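Local coordinates for protein STING-associated CdnE c-di-GMP synthase (PDB 6WT8) that probably makes cyclic di-GMP as a CD-NTase of a bacterial CBASS anti-phage system, providing the signal sensed by an associated STING protein, at residues Tyr5-Arg13 / Asp46-Ser54; Val176-Ile184 / Ile221-Asn230. All coordinates share one frame; numbering follows the deposited sequence.

Contact 1 (Tyr5-Arg13 / Asp46-Ser54)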
ATOM      1  N   TYR A   5      19.467   8.152  19.045  1.00 25.66           N
ATOM      2  CA  TYR A   5      18.326   8.763  18.354  1.00 20.59           C
ATOM      3  C   TYR A   5      18.754   9.908  17.457  1.00 24.75           C
ATOM      4  O   TYR A   5      18.100  10.185  16.443  1.00 21.91           O
ATOM      5  CB  TYR A   5      17.275   9.205  19.353  1.00 18.69           C
ATOM      6  CG  TYR A   5      16.606   8.020  19.964  1.00 19.51           C
ATOM      7  CD1 TYR A   5      15.685   7.286  19.261  1.00 17.74           C
ATOM      8  CD2 TYR A   5      16.978   7.572  21.218  1.00 20.93           C
ATOM      9  CE1 TYR A   5      15.125   6.140  19.804  1.00 20.92           C
ATOM     10  CE2 TYR A   5      16.398   6.478  21.795  1.00 21.19           C
ATOM     11  CZ  TYR A   5      15.466   5.758  21.083  1.00 21.91           C
ATOM     12  OH  TYR A   5      14.921   4.638  21.704  1.00 22.81           O
ATOM     13  N   LEU A   6      19.853  10.571  17.782  1.00 24.79           N
ATOM     14  CA  LEU A   6      20.374  11.604  16.881  1.00 20.56           C
ATOM     15  C   LEU A   6      20.722  11.019  15.519  1.00 23.34           C
ATOM     16  O   LEU A   6      20.357  11.573  14.475  1.00 26.46           O
ATOM     17  CB  LEU A   6      21.593  12.287  17.518  1.00 26.22           C
ATOM     18  CG  LEU A   6      22.168  13.355  16.599  1.00 38.27           C
ATOM     19  CD1 LEU A   6      21.087  14.407  16.500  1.00 43.46           C
ATOM     20  CD2 LEU A   6      23.434  13.959  17.175  1.00 44.95           C
ATOM     21  N   GLU A   7      21.412   9.876  15.505  1.00 23.36           N
ATOM     22  CA  GLU A   7      21.743   9.234  14.242  1.00 24.44           C
ATOM     23  C   GLU A   7      20.479   8.764  13.521  1.00 20.69           C
ATOM     24  O   GLU A   7      20.374   8.883  12.299  1.00 24.87           O
ATOM     25  CB  GLU A   7      22.696   8.067  14.492  1.00 31.82           C
ATOM     26  CG  GLU A   7      23.188   7.395  13.219  1.00 53.12           C
ATOM     27  CD  GLU A   7      24.356   6.424  13.453  1.00 68.46           C
ATOM     28  OE1 GLU A   7      24.605   6.036  14.626  1.00 69.63           O
ATOM     29  OE2 GLU A   7      25.022   6.061  12.450  1.00 70.12           O
ATOM     30  N   LEU A   8      19.500   8.257  14.279  1.00 20.73           N
ATOM     31  CA  LEU A   8      18.250   7.792  13.689  1.00 20.23           C
ATOM     32  C   LEU A   8      17.475   8.949  13.072  1.00 17.88           C
ATOM     33  O   LEU A   8      16.930   8.817  11.962  1.00 18.27           O
ATOM     34  CB  LEU A   8      17.391   7.060  14.726  1.00 22.01           C
ATOM     35  CG  LEU A   8      17.893   5.660  15.095  1.00 22.05           C
ATOM     36  CD1 LEU A   8      17.138   5.130  16.351  1.00 23.09           C
ATOM     37  CD2 LEU A   8      17.784   4.754  13.861  1.00 21.12           C
ATOM     38  N   ILE A   9      17.426  10.092  13.779  1.00 20.00           N
ATOM     39  CA  ILE A   9      16.756  11.271  13.232  1.00 19.40           C
ATOM     40  C   ILE A   9      17.404  11.691  11.915  1.00 20.12           C
ATOM     41  O   ILE A   9      16.708  11.981  10.926  1.00 18.43           O
ATOM     42  CB  ILE A   9      16.771  12.424  14.248  1.00 20.07           C
ATOM     43  CG1 ILE A   9      15.805  12.117  15.419  1.00 19.34           C
ATOM     44  CG2 ILE A   9      16.415  13.749  13.555  1.00 19.54           C
ATOM     45  CD1 ILE A   9      16.077  12.967  16.673  1.00 19.95           C
ATOM     46  N   LYS A  10      18.740  11.700  11.867  1.00 20.14           N
ATOM     47  CA  LYS A  10      19.424  12.073  10.629  1.00 19.47           C
ATOM     48  C   LYS A  10      19.086  11.094   9.493  1.00 21.63           C
ATOM     49  O   LYS A  10      18.891  11.496   8.337  1.00 24.21           O
ATOM     50  CB  LYS A  10      20.936  12.138  10.865  1.00 25.04           C
ATOM     51  CG  LYS A  10      21.326  13.295  11.760  1.00 36.35           C
ATOM     52  CD  LYS A  10      22.819  13.279  12.095  1.00 39.13           C
ATOM     53  CE  LYS A  10      23.115  14.411  13.055  1.00 46.93           C
ATOM     54  NZ  LYS A  10      22.640  15.692  12.439  1.00 50.82           N
ATOM     55  N   LYS A  11      18.945   9.812   9.814  1.00 18.35           N
ATOM     56  CA  LYS A  11      18.636   8.836   8.765  1.00 17.90           C
ATOM     57  C   LYS A  11      17.224   9.037   8.228  1.00 17.49           C
ATOM     58  O   LYS A  11      16.994   9.007   7.013  1.00 19.52           O
ATOM     59  CB  LYS A  11      18.768   7.412   9.306  1.00 22.64           C
ATOM     60  CG  LYS A  11      20.216   7.005   9.480  1.00 27.21           C
ATOM     61  CD  LYS A  11      20.281   5.546   9.838  1.00 32.34           C
ATOM     62  CE  LYS A  11      21.664   5.004   9.541  1.00 42.65           C
ATOM     63  NZ  LYS A  11      21.933   3.839  10.420  1.00 48.95           N
ATOM     64  N   VAL A  12      16.248   9.202   9.124  1.00 16.62           N
ATOM     65  CA  VAL A  12      14.872   9.430   8.676  1.00 16.90           C
ATOM     66  C   VAL A  12      14.802  10.682   7.831  1.00 18.78           C
ATOM     67  O   VAL A  12      14.114  10.722   6.816  1.00 17.20           O
ATOM     68  CB  VAL A  12      13.929   9.520   9.893  1.00 18.24           C
ATOM     69  CG1 VAL A  12      12.493   9.928   9.469  1.00 19.44           C
ATOM     70  CG2 VAL A  12      13.824   8.217  10.582  1.00 21.60           C
ATOM     71  N   ARG A  13      15.476  11.742   8.266  1.00 17.26           N
ATOM     72  CA  ARG A  13      15.466  12.992   7.517  1.00 17.09           C
ATOM     73  C   ARG A  13      16.015  12.820   6.120  1.00 15.34           C
ATOM     74  O   ARG A  13      15.480  13.397   5.158  1.00 17.98           O
ATOM     75  CB  ARG A  13      16.285  14.034   8.278  1.00 16.77           C
ATOM     76  CG  ARG A  13      15.447  14.552   9.405  1.00 18.16           C
ATOM     77  CD  ARG A  13      16.227  15.484  10.318  1.00 18.93           C
ATOM     78  NE  ARG A  13      15.292  16.123  11.245  1.00 19.16           N
ATOM     79  CZ  ARG A  13      15.516  17.287  11.860  1.00 19.41           C
ATOM     80  NH1 ARG A  13      16.646  17.943  11.667  1.00 20.44           N
ATOM     81  NH2 ARG A  13      14.584  17.797  12.640  1.00 19.40           N
ATOM     82  N   ASP A  46      14.962  13.609  21.982  1.00 20.94           N
ATOM     83  CA  ASP A  46      15.399  12.993  20.735  1.00 19.04           C
ATOM     84  C   ASP A  46      14.534  11.789  20.382  1.00 18.29           C
ATOM     85  O   ASP A  46      14.177  11.616  19.209  1.00 18.78           O
ATOM     86  CB  ASP A  46      16.871  12.561  20.789  1.00 21.37           C
ATOM     87  CG  ASP A  46      17.851  13.744  20.722  1.00 41.57           C
ATOM     88  OD1 ASP A  46      17.419  14.900  20.487  1.00 42.99           O
ATOM     89  OD2 ASP A  46      19.070  13.502  20.904  1.00 47.80           O
ATOM     90  N   VAL A  47      14.155  10.972  21.379  1.00 21.11           N
ATOM     91  CA  VAL A  47      13.342   9.784  21.050  1.00 18.85           C
ATOM     92  C   VAL A  47      11.980  10.205  20.502  1.00 16.71           C
ATOM     93  O   VAL A  47      11.479   9.634  19.511  1.00 17.45           O
ATOM     94  CB  VAL A  47      13.208   8.840  22.271  1.00 21.26           C
ATOM     95  CG1 VAL A  47      12.683   9.516  23.545  1.00 22.03           C
ATOM     96  CG2 VAL A  47      12.335   7.620  21.928  1.00 18.74           C
ATOM     97  N   SER A  48      11.378  11.230  21.105  1.00 16.68           N
ATOM     98  CA  SER A  48      10.091  11.731  20.605  1.00 16.95           C
ATOM     99  C   SER A  48      10.225  12.301  19.196  1.00 17.64           C
ATOM    100  O   SER A  48       9.352  12.089  18.344  1.00 18.29           O
ATOM    101  CB  SER A  48       9.545  12.803  21.531  1.00 18.83           C
ATOM    102  OG  SER A  48       8.462  13.424  20.858  1.00 23.14           O
ATOM    103  N   ILE A  49      11.281  13.079  18.937  1.00 16.83           N
ATOM    104  CA  ILE A  49      11.449  13.611  17.580  1.00 15.59           C
ATOM    105  C   ILE A  49      11.606  12.491  16.559  1.00 18.16           C
ATOM    106  O   ILE A  49      11.057  12.542  15.444  1.00 16.19           O
ATOM    107  CB  ILE A  49      12.643  14.582  17.555  1.00 16.64           C
ATOM    108  CG1 ILE A  49      12.314  15.776  18.430  1.00 19.80           C
ATOM    109  CG2 ILE A  49      12.943  15.033  16.157  1.00 17.93           C
ATOM    110  CD1 ILE A  49      13.583  16.606  18.708  1.00 20.21           C
ATOM    111  N   TYR A  50      12.372  11.462  16.913  1.00 17.50           N
ATOM    112  CA  TYR A  50      12.490  10.313  16.022  1.00 17.02           C
ATOM    113  C   TYR A  50      11.122   9.701  15.737  1.00 14.49           C
ATOM    114  O   TYR A  50      10.819   9.350  14.589  1.00 14.31           O
ATOM    115  CB  TYR A  50      13.407   9.270  16.650  1.00 17.80           C
ATOM    116  CG  TYR A  50      13.468   7.957  15.885  1.00 17.06           C
ATOM    117  CD1 TYR A  50      13.923   7.914  14.572  1.00 16.28           C
ATOM    118  CD2 TYR A  50      13.057   6.783  16.490  1.00 22.76           C
ATOM    119  CE1 TYR A  50      13.983   6.664  13.822  1.00 20.58           C
ATOM    120  CE2 TYR A  50      13.120   5.543  15.768  1.00 23.20           C
ATOM    121  CZ  TYR A  50      13.572   5.512  14.466  1.00 23.48           C
ATOM    122  OH  TYR A  50      13.671   4.330  13.714  1.00 26.85           O
ATOM    123  N   ILE A  51      10.352   9.469  16.790  1.00 15.21           N
ATOM    124  CA  ILE A  51       9.002   8.902  16.598  1.00 15.18           C
ATOM    125  C   ILE A  51       8.157   9.802  15.691  1.00 15.01           C
ATOM    126  O   ILE A  51       7.503   9.323  14.734  1.00 14.69           O
ATOM    127  CB  ILE A  51       8.325   8.704  17.959  1.00 14.69           C
ATOM    128  CG1 ILE A  51       9.069   7.651  18.777  1.00 16.13           C
ATOM    129  CG2 ILE A  51       6.836   8.351  17.776  1.00 16.49           C
ATOM    130  CD1 ILE A  51       8.692   7.673  20.257  1.00 15.88           C
ATOM    131  N   LYS A  52       8.185  11.114  15.952  1.00 15.13           N
ATOM    132  CA  LYS A  52       7.362  12.044  15.158  1.00 17.49           C
ATOM    133  C   LYS A  52       7.733  11.990  13.691  1.00 17.09           C
ATOM    134  O   LYS A  52       6.856  11.961  12.807  1.00 16.46           O
ATOM    135  CB  LYS A  52       7.538  13.491  15.659  1.00 17.04           C
ATOM    136  CG  LYS A  52       6.777  13.749  16.892  1.00 19.01           C
ATOM    137  CD  LYS A  52       6.806  15.268  17.238  1.00 19.53           C
ATOM    138  CE  LYS A  52       8.207  15.766  17.520  1.00 24.36           C
ATOM    139  NZ  LYS A  52       8.197  17.210  18.109  1.00 32.11           N
ATOM    140  N   GLU A  53       9.034  12.061  13.398  1.00 14.96           N
ATOM    141  CA  GLU A  53       9.448  12.151  12.007  1.00 15.61           C
ATOM    142  C   GLU A  53       9.274  10.813  11.312  1.00 14.98           C
ATOM    143  O   GLU A  53       8.991  10.780  10.105  1.00 15.98           O
ATOM    144  CB  GLU A  53      10.882  12.688  11.963  1.00 16.29           C
ATOM    145  CG  GLU A  53      10.820  14.149  12.512  1.00 17.62           C
ATOM    146  CD  GLU A  53      12.072  14.971  12.308  1.00 21.83           C
ATOM    147  OE1 GLU A  53      13.040  14.439  11.725  1.00 22.69           O
ATOM    148  OE2 GLU A  53      12.079  16.164  12.766  1.00 20.47           O
ATOM    149  N   SER A  54       9.360   9.718  12.077  1.00 14.19           N
ATOM    150  CA  SER A  54       9.074   8.400  11.520  1.00 15.31           C
ATOM    151  C   SER A  54       7.584   8.227  11.212  1.00 15.12           C
ATOM    152  O   SER A  54       7.228   7.524  10.261  1.00 16.46           O
ATOM    153  CB  SER A  54       9.500   7.306  12.486  1.00 16.22           C
ATOM    154  OG  SER A  54      10.912   7.218  12.566  1.00 17.10           O
TER
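The helical segments 5-13 and 46-54 run side by side in nearly the same direction, 21° apart and 8.9 Å between axes at their closest, with Tyr5 opposite Asp46 and Ile9 opposite Tyr50. They mesh as a parallel knobs-into-holes pair: Ile9 sits among Asp46, Ile49, Tyr50 and Glu53, and Tyr50 in turn among Tyr5, Leu8, Ile9 and Val12. The Tyr50 side chain leaves its helix with CG trans to the backbone N (chi1 173°), which carries the ring across to the other helix. There Leu8 CB lies over one ring face, 3.5 Å from Tyr50 CE1, while Ser54 OG, held by its bond to Tyr50 O, lies over the opposite face near the rim. Val12 CG2 approaches Tyr50 CE1 at 3.6 Å. The Tyr5 ring presents a face to Val47, whose CB stands almost on the ring normal, and an edge to Tyr50 CD2; the two tyrosine planes are inclined at 50°. The Tyr5 hydroxyl is hydrogen-bonded to Asp356 on the C-terminal helix 336-360, which also packs on Val47, and helix 253-266 meets Tyr50 and Leu8. Ile9 ends in a methyl, CD1, placed 3.8 Å from Ile49 CG2. At the outer margin a side-on salt bridge closes the seam. Guanidinium and carboxylate are nearly coplanar, and both bonds use syn lone pairs: Arg13 NE meets Glu53 OE1 at 2.9 Å, and Arg13 NH2 meets Glu53 OE2 at 3.0 Å.

Contact 2 (Val176-Ile184 / Ile221-Asn230)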
ATOM      1  N   VAL A 176      14.094   5.090 -21.358  1.00 21.43           N
ATOM      2  CA  VAL A 176      12.981   4.176 -21.120  1.00 20.71           C
ATOM      3  C   VAL A 176      13.539   2.758 -21.140  1.00 24.70           C
ATOM      4  O   VAL A 176      14.165   2.357 -22.132  1.00 28.66           O
ATOM      5  CB  VAL A 176      11.893   4.303 -22.201  1.00 20.91           C
ATOM      6  CG1 VAL A 176      10.754   3.293 -21.968  1.00 21.15           C
ATOM      7  CG2 VAL A 176      11.349   5.658 -22.223  1.00 21.03           C
ATOM      8  N   ASP A 177      13.315   1.999 -20.060  1.00 19.50           N
ATOM      9  CA  ASP A 177      13.683   0.586 -19.979  1.00 20.38           C
ATOM     10  C   ASP A 177      12.495  -0.247 -20.411  1.00 19.27           C
ATOM     11  O   ASP A 177      11.443  -0.248 -19.753  1.00 19.48           O
ATOM     12  CB  ASP A 177      14.108   0.201 -18.559  1.00 23.97           C
ATOM     13  CG  ASP A 177      14.633  -1.226 -18.464  1.00 35.21           C
ATOM     14  OD1 ASP A 177      14.597  -1.975 -19.466  1.00 29.74           O
ATOM     15  OD2 ASP A 177      15.080  -1.603 -17.367  1.00 36.78           O
ATOM     16  N   ILE A 178      12.640  -0.908 -21.559  1.00 21.19           N
ATOM     17  CA  ILE A 178      11.591  -1.741 -22.105  1.00 20.55           C
ATOM     18  C   ILE A 178      11.877  -3.221 -21.903  1.00 26.12           C
ATOM     19  O   ILE A 178      11.103  -4.065 -22.399  1.00 25.81           O
ATOM     20  CB  ILE A 178      11.332  -1.463 -23.598  1.00 23.95           C
ATOM     21  CG1 ILE A 178      12.559  -1.899 -24.400  1.00 27.06           C
ATOM     22  CG2 ILE A 178      10.932  -0.021 -23.836  1.00 22.77           C
ATOM     23  CD1 ILE A 178      12.308  -2.133 -25.903  1.00 29.89           C
ATOM     24  N   GLU A 179      12.912  -3.559 -21.143  1.00 23.91           N
ATOM     25  CA  GLU A 179      13.302  -4.961 -21.006  1.00 25.72           C
ATOM     26  C   GLU A 179      12.716  -5.681 -19.796  1.00 29.45           C
ATOM     27  O   GLU A 179      12.919  -6.898 -19.682  1.00 34.22           O
ATOM     28  CB  GLU A 179      14.840  -5.079 -20.987  1.00 29.20           C
ATOM     29  CG  GLU A 179      15.458  -4.674 -22.314  1.00 39.99           C
ATOM     30  CD  GLU A 179      14.839  -5.431 -23.493  1.00 55.61           C
ATOM     31  OE1 GLU A 179      14.524  -6.631 -23.329  1.00 61.48           O
ATOM     32  OE2 GLU A 179      14.651  -4.837 -24.584  1.00 61.96           O
ATOM     33  N   LYS A 180      12.005  -4.998 -18.895  1.00 23.52           N
ATOM     34  CA  LYS A 180      11.449  -5.674 -17.714  1.00 23.25           C
ATOM     35  C   LYS A 180      10.168  -6.404 -18.085  1.00 24.79           C
ATOM     36  O   LYS A 180       9.446  -5.991 -18.992  1.00 23.74           O
ATOM     37  CB  LYS A 180      11.161  -4.715 -16.554  1.00 25.48           C
ATOM     38  CG  LYS A 180      12.375  -3.877 -16.144  1.00 28.93           C
ATOM     39  CD  LYS A 180      12.200  -3.311 -14.722  1.00 34.10           C
ATOM     40  CE  LYS A 180      11.192  -2.201 -14.632  1.00 34.93           C
ATOM     41  NZ  LYS A 180      11.209  -1.525 -13.282  1.00 35.34           N
ATOM     42  N   GLU A 181       9.895  -7.499 -17.364  1.00 23.21           N
ATOM     43  CA  GLU A 181       8.809  -8.401 -17.744  1.00 24.70           C
ATOM     44  C   GLU A 181       7.465  -7.751 -17.499  1.00 19.18           C
ATOM     45  O   GLU A 181       6.537  -7.915 -18.306  1.00 21.31           O
ATOM     46  CB  GLU A 181       8.823  -9.685 -16.921  1.00 31.84           C
ATOM     47  CG  GLU A 181      10.045 -10.517 -16.881  1.00 49.81           C
ATOM     48  CD  GLU A 181       9.789 -11.677 -15.955  1.00 56.30           C
ATOM     49  OE1 GLU A 181       9.508 -11.423 -14.753  1.00 59.81           O
ATOM     50  OE2 GLU A 181       9.778 -12.819 -16.443  1.00 62.84           O
ATOM     51  N   ASN A 182       7.310  -7.106 -16.348  1.00 20.25           N
ATOM     52  CA  ASN A 182       5.997  -6.715 -15.866  1.00 18.55           C
ATOM     53  C   ASN A 182       5.775  -5.209 -15.889  1.00 19.29           C
ATOM     54  O   ASN A 182       4.696  -4.756 -15.511  1.00 20.12           O
ATOM     55  CB  ASN A 182       5.778  -7.253 -14.440  1.00 23.16           C
ATOM     56  CG  ASN A 182       5.588  -8.756 -14.403  1.00 25.75           C
ATOM     57  OD1 ASN A 182       4.849  -9.344 -15.200  1.00 24.71           O
ATOM     58  ND2 ASN A 182       6.284  -9.400 -13.477  1.00 32.52           N
ATOM     59  N   SER A 183       6.740  -4.413 -16.342  1.00 15.94           N
ATOM     60  CA  SER A 183       6.463  -2.971 -16.474  1.00 14.62           C
ATOM     61  C   SER A 183       7.439  -2.370 -17.479  1.00 15.45           C
ATOM     62  O   SER A 183       8.474  -2.962 -17.817  1.00 18.06           O
ATOM     63  CB  SER A 183       6.552  -2.206 -15.122  1.00 19.83           C
ATOM     64  OG  SER A 183       7.915  -2.256 -14.672  1.00 20.56           O
ATOM     65  N   ILE A 184       7.117  -1.149 -17.895  1.00 14.44           N
ATOM     66  CA  ILE A 184       8.010  -0.260 -18.635  1.00 15.06           C
ATOM     67  C   ILE A 184       8.482   0.840 -17.687  1.00 14.42           C
ATOM     68  O   ILE A 184       7.655   1.449 -17.016  1.00 15.64           O
ATOM     69  CB  ILE A 184       7.282   0.350 -19.845  1.00 14.55           C
ATOM     70  CG1 ILE A 184       6.826  -0.745 -20.831  1.00 15.97           C
ATOM     71  CG2 ILE A 184       8.234   1.337 -20.601  1.00 16.91           C
ATOM     72  CD1 ILE A 184       5.714  -0.201 -21.789  1.00 18.52           C
ATOM     73  N   ILE A 221      -1.854  -8.636 -14.239  1.00 15.52           N
ATOM     74  CA  ILE A 221      -0.790  -7.918 -14.945  1.00 15.98           C
ATOM     75  C   ILE A 221      -0.199  -8.781 -16.052  1.00 17.51           C
ATOM     76  O   ILE A 221       0.134  -9.957 -15.845  1.00 17.78           O
ATOM     77  CB  ILE A 221       0.285  -7.512 -13.932  1.00 15.18           C
ATOM     78  CG1 ILE A 221      -0.336  -6.445 -13.021  1.00 18.02           C
ATOM     79  CG2 ILE A 221       1.510  -6.888 -14.601  1.00 16.80           C
ATOM     80  CD1 ILE A 221       0.536  -6.102 -11.774  1.00 18.91           C
ATOM     81  N   TYR A 222       0.017  -8.169 -17.226  1.00 15.65           N
ATOM     82  CA  TYR A 222       0.631  -8.857 -18.359  1.00 15.59           C
ATOM     83  C   TYR A 222       2.152  -8.954 -18.236  1.00 18.91           C
ATOM     84  O   TYR A 222       2.825  -7.951 -18.012  1.00 18.77           O
ATOM     85  CB  TYR A 222       0.279  -8.107 -19.642  1.00 16.07           C
ATOM     86  CG  TYR A 222       0.859  -8.781 -20.889  1.00 17.04           C
ATOM     87  CD1 TYR A 222       0.412 -10.015 -21.289  1.00 16.49           C
ATOM     88  CD2 TYR A 222       1.864  -8.177 -21.611  1.00 18.09           C
ATOM     89  CE1 TYR A 222       0.930 -10.654 -22.429  1.00 20.21           C
ATOM     90  CE2 TYR A 222       2.382  -8.795 -22.756  1.00 19.87           C
ATOM     91  CZ  TYR A 222       1.928 -10.047 -23.126  1.00 21.14           C
ATOM     92  OH  TYR A 222       2.441 -10.659 -24.269  1.00 24.25           O
ATOM     93  N   ASN A 223       2.682 -10.158 -18.379  1.00 17.49           N
ATOM     94  CA  ASN A 223       4.111 -10.417 -18.373  1.00 20.57           C
ATOM     95  C   ASN A 223       4.600 -10.558 -19.807  1.00 20.41           C
ATOM     96  O   ASN A 223       4.172 -11.458 -20.527  1.00 19.91           O
ATOM     97  CB  ASN A 223       4.393 -11.705 -17.602  1.00 20.53           C
ATOM     98  CG  ASN A 223       5.899 -12.017 -17.521  1.00 26.24           C
ATOM     99  OD1 ASN A 223       6.589 -12.026 -18.521  1.00 28.32           O
ATOM    100  ND2 ASN A 223       6.390 -12.237 -16.296  1.00 28.68           N
ATOM    101  N   LYS A 224       5.481  -9.654 -20.238  1.00 21.55           N
ATOM    102  CA  LYS A 224       5.894  -9.613 -21.651  1.00 21.48           C
ATOM    103  C   LYS A 224       6.741 -10.816 -22.046  1.00 25.08           C
ATOM    104  O   LYS A 224       6.664 -11.271 -23.185  1.00 25.24           O
ATOM    105  CB  LYS A 224       6.698  -8.332 -21.884  1.00 25.52           C
ATOM    106  CG  LYS A 224       7.317  -8.202 -23.249  1.00 29.78           C
ATOM    107  CD  LYS A 224       8.178  -6.971 -23.336  1.00 27.76           C
ATOM    108  CE  LYS A 224       8.755  -6.781 -24.747  1.00 31.65           C
ATOM    109  NZ  LYS A 224       9.850  -5.778 -24.608  1.00 31.33           N
ATOM    110  N   LYS A 225       7.502 -11.341 -21.102  1.00 24.50           N
ATOM    111  CA  LYS A 225       8.421 -12.442 -21.381  1.00 32.65           C
ATOM    112  C   LYS A 225       7.661 -13.749 -21.534  1.00 29.56           C
ATOM    113  O   LYS A 225       7.923 -14.516 -22.463  1.00 30.11           O
ATOM    114  CB  LYS A 225       9.468 -12.546 -20.266  1.00 33.66           C
ATOM    115  CG  LYS A 225      10.767 -13.216 -20.720  1.00 53.86           C
ATOM    116  CD  LYS A 225      11.726 -13.515 -19.559  1.00 67.74           C
ATOM    117  CE  LYS A 225      12.134 -12.269 -18.763  1.00 72.52           C
ATOM    118  NZ  LYS A 225      12.805 -11.176 -19.541  1.00 74.14           N
ATOM    119  N   THR A 226       6.748 -14.042 -20.607  1.00 26.70           N
ATOM    120  CA  THR A 226       5.986 -15.287 -20.678  1.00 28.16           C
ATOM    121  C   THR A 226       4.792 -15.183 -21.613  1.00 25.77           C
ATOM    122  O   THR A 226       4.295 -16.221 -22.076  1.00 27.77           O
ATOM    123  CB  THR A 226       5.492 -15.684 -19.292  1.00 29.53           C
ATOM    124  OG1 THR A 226       4.506 -14.752 -18.863  1.00 24.51           O
ATOM    125  CG2 THR A 226       6.633 -15.635 -18.276  1.00 37.92           C
ATOM    126  N   GLY A 227       4.291 -13.965 -21.876  1.00 21.34           N
ATOM    127  CA  GLY A 227       3.094 -13.858 -22.668  1.00 27.03           C
ATOM    128  C   GLY A 227       1.834 -14.218 -21.915  1.00 25.38           C
ATOM    129  O   GLY A 227       0.810 -14.450 -22.556  1.00 26.03           O
ATOM    130  N   LYS A 228       1.892 -14.306 -20.598  1.00 22.90           N
ATOM    131  CA  LYS A 228       0.748 -14.714 -19.785  1.00 21.51           C
ATOM    132  C   LYS A 228       0.378 -13.598 -18.814  1.00 20.18           C
ATOM    133  O   LYS A 228       1.174 -12.697 -18.546  1.00 20.92           O
ATOM    134  CB  LYS A 228       1.074 -15.991 -19.026  1.00 26.61           C
ATOM    135  CG  LYS A 228       1.388 -17.138 -19.948  1.00 27.22           C
ATOM    136  CD  LYS A 228       1.817 -18.330 -19.123  1.00 33.27           C
ATOM    137  CE  LYS A 228       1.772 -19.647 -19.941  1.00 44.03           C
ATOM    138  NZ  LYS A 228       2.705 -19.672 -21.094  1.00 48.38           N
ATOM    139  N   ILE A 229      -0.815 -13.698 -18.229  1.00 19.44           N
ATOM    140  CA  ILE A 229      -1.213 -12.739 -17.192  1.00 16.80           C
ATOM    141  C   ILE A 229      -0.962 -13.365 -15.825  1.00 19.25           C
ATOM    142  O   ILE A 229      -1.082 -14.596 -15.658  1.00 23.89           O
ATOM    143  CB  ILE A 229      -2.680 -12.275 -17.334  1.00 21.14           C
ATOM    144  CG1 ILE A 229      -3.666 -13.434 -17.419  1.00 19.31           C
ATOM    145  CG2 ILE A 229      -2.829 -11.417 -18.633  1.00 21.09           C
ATOM    146  CD1 ILE A 229      -5.134 -12.990 -17.545  1.00 20.87           C
ATOM    147  N   ASN A 230      -0.518 -12.535 -14.883  1.00 18.42           N
ATOM    148  CA  ASN A 230      -0.234 -12.943 -13.511  1.00 20.78           C
ATOM    149  C   ASN A 230      -1.537 -13.194 -12.746  1.00 23.00           C
ATOM    150  O   ASN A 230      -2.641 -12.795 -13.166  1.00 23.14           O
ATOM    151  CB  ASN A 230       0.587 -11.863 -12.796  1.00 20.33           C
ATOM    152  CG  ASN A 230       2.038 -11.795 -13.319  1.00 30.39           C
ATOM    153  OD1 ASN A 230       2.847 -12.635 -12.972  1.00 42.43           O
ATOM    154  ND2 ASN A 230       2.363 -10.794 -14.131  1.00 29.77           N
TER
HETATM  155  O   HOH W   1       4.208  -6.172 -19.692  1.00 26.22           O
HETATM  156  O   HOH W   2       2.824  -5.030 -17.463  1.00 17.28           O
HETATM  157  O   HOH W   3       5.347 -12.307 -13.542  1.00 37.59           O
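The turn between antiparallel strands 176-177 and 184-189, carrying Glu181 and Asn182, meets the loop that leaves strand 218-221 toward helix 235-248, shaped by an Asx motif at Asn223. The backbones join directly where Lys224 N gives a nearly straight bond to Glu181 O, 2.8 Å long. Asn223 OD1 accepts from Thr226 N, fixing the amide, whose ND2 makes a weak bond to Glu181 OE2 with the carboxylate turned almost perpendicular to it. The chain of Lys225, bent at chi3 (-59°), crosses the stem of Glu181 and brings CE 3.3 Å from Glu181 CG. Asn230 ND2 comes to Asn182 OD1 at 3.1 Å from above the carbonyl plane, and it also reaches Ile221 O. One water ties Asn182 ND2, Asn223 ND2 and Asn230 OD1 together, and a second lies within hydrogen-bonding distance of both Asn182 O and Tyr222 O. Lys224 stretches out fully to place NZ 3.1 Å from Ile178 O, and its charge is paired with Glu166. That glutamate belongs to helix 154-172, which flanks both segments and touches Ile178, Tyr222 and Ile229, while Ile221 packs on strand 192-204.

Overall arrangement
Following the chain, the two contacts come in series, neither enclosing nor crossing the other. Contact 1 joins the first helix, 5-16, to helix 46-56, closing a connection of 32 residues that includes the short helix 27-31. The chain then builds helix 60-81, the first strands of the mixed sheet and helix 154-172 before contact 2 opens. Contact 2 spans 36 residues, including the rest of strand 184-189, strand 192-204 and helix 206-211, and so joins a turn between two strands to the loop that leaves the sheet after strand 218-221. The centres lie about 39 Å apart, with about 24 Å between nearest atoms: contact 1 belongs to the helical side where both termini gather, contact 2 to the sheet.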